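Local coordinates for general odorant-binding protein 28a (Drosophila melanogaster, PDB 6QQ4) that probably binds and carries small odorants as a secreted insect odorant-binding protein and takes part in detecting the floral odour beta-ionone, at residues D1-E11 / A70-K82. Residues are numbered along the deposited sequence; the frame is centred on the assembly and turned at random.
Sequences DEKEALAKLME and AKQYTGNDPAKLK
Ala5 presses its methyl group onto the last turn of helix 66-74, with Ala5 CB 3.7 Å from Lys71 O and 3.8 Å from Gly75 N. This small side chain lets the two backbones come close, and the axes of segments 2-11 and 70-74 pass 7.2 Å apart at 107°, nearly perpendicular. Gly75 ends the second helix with a positive phi of 84°. Having no CB, it allows the chains to approach until Gly75 CA lies 4.2 Å from Glu2 CA. The aliphatic part of Glu2 belongs to this tight region too, its CG near Tyr73 O and Glu2 CB set against Thr74 O at 3.1 Å. One turn beyond Ala5, Leu9 rests its CD1 branch against Gln72 O and carries the packing on to Val48 and Ile52 of helix 39-52.

Around this tight centre the contact becomes polar and more open. With CG anti to the backbone N (chi1 -171°), Asp1 brings OD2 to the loop after Gly75, where Asn76 N donates to Asp1 OD2 at 2.8 Å. The donor meets the anti side of the carboxylate, somewhat out of its plane; a weak second bond comes from Asn76 ND2, so the exposed Asn76 grips the same oxygen through both backbone and side chain. The extended chain of Glu2 crosses that of Lys80 at about a right angle. Their salt bridge is loose, Glu2 OE1 lying 3.6 Å from Lys80 NZ. Lys80 sits in the first turn of helix 78-91, where its own N is held by the N-cap Asp77 through OD2.

The N-terminal helix thus closes over the joint between two successive helices, a glycine-terminated end followed by an Asp-capped start, within the all-helical, disulfide-linked PBP/GOBP fold of insect odorant-binding proteins.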
loop_
_atom_site.group_PDB
_atom_site.type_symbol
_atom_site.label_atom_id
_atom_site.label_comp_id
_atom_site.label_asym_id
_atom_site.label_seq_id
_atom_site.Cartn_x
_atom_site.Cartn_y
_atom_site.Cartn_z
ATOM N N ASP A 1 12.680 10.311 -6.452
ATOM C CA ASP A 1 11.273 10.443 -6.812
ATOM C C ASP A 1 10.421 9.405 -6.088
ATOM O O ASP A 1 9.197 9.540 -6.005
ATOM C CB ASP A 1 11.097 10.315 -8.325
ATOM C CG ASP A 1 9.686 10.657 -8.790
ATOM O OD1 ASP A 1 9.315 11.851 -8.773
ATOM O OD2 ASP A 1 8.949 9.735 -9.202
ATOM N N GLU A 2 11.063 8.362 -5.569
ATOM C CA GLU A 2 10.370 7.446 -4.674
ATOM C C GLU A 2 9.984 8.196 -3.406
ATOM O O GLU A 2 8.944 7.923 -2.799
ATOM C CB GLU A 2 11.232 6.237 -4.324
ATOM C CG GLU A 2 10.495 5.228 -3.472
ATOM C CD GLU A 2 11.415 4.400 -2.612
ATOM O OE1 GLU A 2 12.308 3.725 -3.170
ATOM O OE2 GLU A 2 11.242 4.429 -1.372
ATOM N N LYS A 3 10.839 9.136 -3.015
ATOM C CA LYS A 3 10.557 10.031 -1.899
ATOM C C LYS A 3 9.233 10.758 -2.100
ATOM O O LYS A 3 8.398 10.807 -1.202
ATOM C CB LYS A 3 11.684 11.052 -1.728
ATOM C CG LYS A 3 13.030 10.463 -1.319
ATOM C CD LYS A 3 13.002 9.938 0.112
ATOM C CE LYS A 3 14.384 9.446 0.544
ATOM N NZ LYS A 3 14.401 8.899 1.934
ATOM N N GLU A 4 9.058 11.325 -3.287
ATOM C CA GLU A 4 7.858 12.086 -3.620
ATOM C C GLU A 4 6.617 11.193 -3.643
ATOM O O GLU A 4 5.518 11.631 -3.297
ATOM C CB GLU A 4 8.055 12.791 -4.963
ATOM C CG GLU A 4 9.289 13.690 -4.966
ATOM C CD GLU A 4 9.811 14.005 -6.359
ATOM O OE1 GLU A 4 11.033 13.854 -6.580
ATOM O OE2 GLU A 4 9.013 14.421 -7.224
ATOM N N ALA A 5 6.808 9.938 -4.030
ATOM C CA ALA A 5 5.738 8.948 -4.005
ATOM C C ALA A 5 5.259 8.706 -2.577
ATOM O O ALA A 5 4.059 8.627 -2.319
ATOM C CB ALA A 5 6.202 7.651 -4.630
ATOM N N LEU A 6 6.200 8.590 -1.645
ATOM C CA LEU A 6 5.838 8.400 -0.250
ATOM C C LEU A 6 5.162 9.653 0.304
ATOM O O LEU A 6 4.265 9.561 1.130
ATOM C CB LEU A 6 7.065 8.048 0.590
ATOM C CG LEU A 6 6.743 7.499 1.980
ATOM C CD1 LEU A 6 6.004 6.159 1.862
ATOM C CD2 LEU A 6 8.007 7.363 2.820
ATOM N N ALA A 7 5.593 10.821 -0.164
ATOM C CA ALA A 7 4.985 12.075 0.257
ATOM C C ALA A 7 3.512 12.168 -0.168
ATOM O O ALA A 7 2.669 12.654 0.593
ATOM C CB ALA A 7 5.775 13.257 -0.301
ATOM N N LYS A 8 3.207 11.709 -1.381
ATOM C CA LYS A 8 1.835 11.693 -1.876
ATOM C C LYS A 8 0.985 10.731 -1.060
ATOM O O LYS A 8 -0.175 10.995 -0.767
ATOM C CB LYS A 8 1.789 11.292 -3.354
ATOM N N LEU A 9 1.579 9.606 -0.697
ATOM C CA LEU A 9 0.876 8.589 0.064
ATOM C C LEU A 9 0.492 9.128 1.432
ATOM O O LEU A 9 -0.554 8.776 1.979
ATOM C CB LEU A 9 1.744 7.340 0.217
ATOM C CG LEU A 9 1.018 6.000 0.149
ATOM C CD1 LEU A 9 0.783 5.640 -1.302
ATOM C CD2 LEU A 9 1.803 4.906 0.863
ATOM N N MET A 10 1.346 9.986 1.981
ATOM C CA MET A 10 1.118 10.518 3.320
ATOM C C MET A 10 0.047 11.591 3.333
ATOM O O MET A 10 -0.677 11.725 4.319
ATOM C CB MET A 10 2.418 11.053 3.916
ATOM C CG MET A 10 3.318 9.930 4.376
ATOM S SD MET A 10 2.367 8.618 5.215
ATOM C CE MET A 10 2.744 7.212 4.178
ATOM N N GLU A 11 -0.059 12.343 2.239
ATOM C CA GLU A 11 -1.142 13.302 2.088
ATOM C C GLU A 11 -2.462 12.550 2.028
ATOM O O GLU A 11 -3.425 12.899 2.701
ATOM C CB GLU A 11 -0.976 14.143 0.822
ATOM C CG GLU A 11 0.342 14.887 0.695
ATOM C CD GLU A 11 0.508 15.523 -0.682
ATOM O OE1 GLU A 11 -0.432 16.215 -1.140
ATOM O OE2 GLU A 11 1.566 15.307 -1.319
ATOM N N ALA A 70 1.832 1.447 -9.645
ATOM C CA ALA A 70 3.158 1.169 -9.100
ATOM C C ALA A 70 3.982 2.443 -8.852
ATOM O O ALA A 70 4.757 2.508 -7.886
ATOM C CB ALA A 70 3.920 0.218 -10.027
ATOM N N LYS A 71 3.811 3.454 -9.703
ATOM C CA LYS A 71 4.571 4.696 -9.544
ATOM C C LYS A 71 4.144 5.464 -8.289
ATOM O O LYS A 71 4.855 6.364 -7.841
ATOM C CB LYS A 71 4.436 5.591 -10.782
ATOM C CG LYS A 71 3.198 6.459 -10.799
ATOM C CD LYS A 71 3.348 7.596 -11.800
ATOM C CE LYS A 71 2.258 8.643 -11.606
ATOM N NZ LYS A 71 2.031 9.483 -12.815
ATOM N N GLN A 72 2.991 5.099 -7.722
ATOM C CA GLN A 72 2.534 5.683 -6.460
ATOM C C GLN A 72 3.298 5.097 -5.278
ATOM O O GLN A 72 3.168 5.577 -4.153
ATOM C CB GLN A 72 1.032 5.461 -6.248
ATOM C CG GLN A 72 0.152 5.965 -7.374
ATOM C CD GLN A 72 0.493 7.381 -7.800
ATOM O OE1 GLN A 72 0.810 7.629 -8.965
ATOM N NE2 GLN A 72 0.419 8.321 -6.860
ATOM N N TYR A 73 4.089 4.058 -5.538
ATOM C CA TYR A 73 4.888 3.412 -4.501
ATOM C C TYR A 73 6.401 3.646 -4.665
ATOM O O TYR A 73 7.129 3.782 -3.681
ATOM C CB TYR A 73 4.620 1.904 -4.486
ATOM C CG TYR A 73 3.337 1.467 -3.812
ATOM C CD1 TYR A 73 3.289 1.252 -2.437
ATOM C CD2 TYR A 73 2.185 1.231 -4.554
ATOM C CE1 TYR A 73 2.125 0.832 -1.818
ATOM C CE2 TYR A 73 1.015 0.810 -3.942
ATOM C CZ TYR A 73 0.992 0.610 -2.575
ATOM O OH TYR A 73 -0.170 0.194 -1.966
ATOM N N THR A 74 6.872 3.680 -5.906
ATOM C CA THR A 74 8.311 3.684 -6.168
ATOM C C THR A 74 8.824 4.934 -6.886
ATOM O O THR A 74 10.037 5.167 -6.954
ATOM C CB THR A 74 8.710 2.464 -7.022
ATOM O OG1 THR A 74 8.108 2.576 -8.316
ATOM C CG2 THR A 74 8.249 1.170 -6.361
ATOM N N GLY A 75 7.907 5.727 -7.431
ATOM C CA GLY A 75 8.289 6.838 -8.280
ATOM C C GLY A 75 8.523 6.371 -9.705
ATOM O O GLY A 75 8.262 5.211 -10.029
ATOM N N ASN A 76 9.025 7.265 -10.548
ATOM C CA ASN A 76 9.136 7.005 -11.981
ATOM C C ASN A 76 10.333 6.152 -12.417
ATOM O O ASN A 76 10.362 5.686 -13.558
ATOM C CB ASN A 76 9.172 8.337 -12.743
ATOM C CG ASN A 76 7.784 8.844 -13.106
ATOM O OD1 ASN A 76 7.329 8.673 -14.235
ATOM N ND2 ASN A 76 7.104 9.466 -12.148
ATOM N N ASP A 77 11.307 5.941 -11.530
ATOM C CA ASP A 77 12.527 5.202 -11.897
ATOM C C ASP A 77 12.267 3.814 -12.497
ATOM O O ASP A 77 11.559 3.009 -11.894
ATOM C CB ASP A 77 13.440 5.029 -10.689
ATOM C CG ASP A 77 14.575 4.052 -10.967
ATOM O OD1 ASP A 77 15.637 4.493 -11.452
ATOM O OD2 ASP A 77 14.395 2.839 -10.722
ATOM N N PRO A 78 12.884 3.518 -13.662
ATOM C CA PRO A 78 12.617 2.295 -14.434
ATOM C C PRO A 78 12.905 0.984 -13.684
ATOM O O PRO A 78 12.027 0.140 -13.621
ATOM C CB PRO A 78 13.557 2.432 -15.649
ATOM C CG PRO A 78 13.856 3.863 -15.745
ATOM C CD PRO A 78 13.904 4.351 -14.315
ATOM N N ALA A 79 14.108 0.821 -13.140
ATOM C CA ALA A 79 14.484 -0.427 -12.474
ATOM C C ALA A 79 13.583 -0.725 -11.269
ATOM O O ALA A 79 13.062 -1.845 -11.138
ATOM C CB ALA A 79 15.953 -0.380 -12.044
ATOM N N LYS A 80 13.393 0.279 -10.409
ATOM C CA LYS A 80 12.487 0.178 -9.269
ATOM C C LYS A 80 11.079 -0.137 -9.715
ATOM O O LYS A 80 10.444 -1.076 -9.217
ATOM C CB LYS A 80 12.450 1.479 -8.468
ATOM C CG LYS A 80 13.616 1.726 -7.541
ATOM C CD LYS A 80 13.459 3.099 -6.901
ATOM C CE LYS A 80 14.619 3.428 -5.977
ATOM N NZ LYS A 80 14.626 4.873 -5.607
ATOM N N LEU A 81 10.597 0.681 -10.642
ATOM C CA LEU A 81 9.227 0.609 -11.112
ATOM C C LEU A 81 8.926 -0.771 -11.631
ATOM O O LEU A 81 7.860 -1.313 -11.370
ATOM C CB LEU A 81 8.983 1.646 -12.205
ATOM C CG LEU A 81 7.587 2.202 -12.440
ATOM C CD1 LEU A 81 6.810 2.260 -11.152
ATOM C CD2 LEU A 81 7.730 3.595 -13.033
ATOM N N LYS A 82 9.882 -1.345 -12.356
ATOM C CA LYS A 82 9.697 -2.672 -12.914
ATOM C C LYS A 82 9.462 -3.679 -11.796
ATOM O O LYS A 82 8.594 -4.530 -11.905
ATOM C CB LYS A 82 10.906 -3.089 -13.759
ATOM C CG LYS A 82 10.820 -4.513 -14.311
ATOM C CD LYS A 82 12.119 -4.942 -15.000
ATOM C CE LYS A 82 13.324 -4.866 -14.053
ATOM N NZ LYS A 82 13.161 -5.657 -12.782
#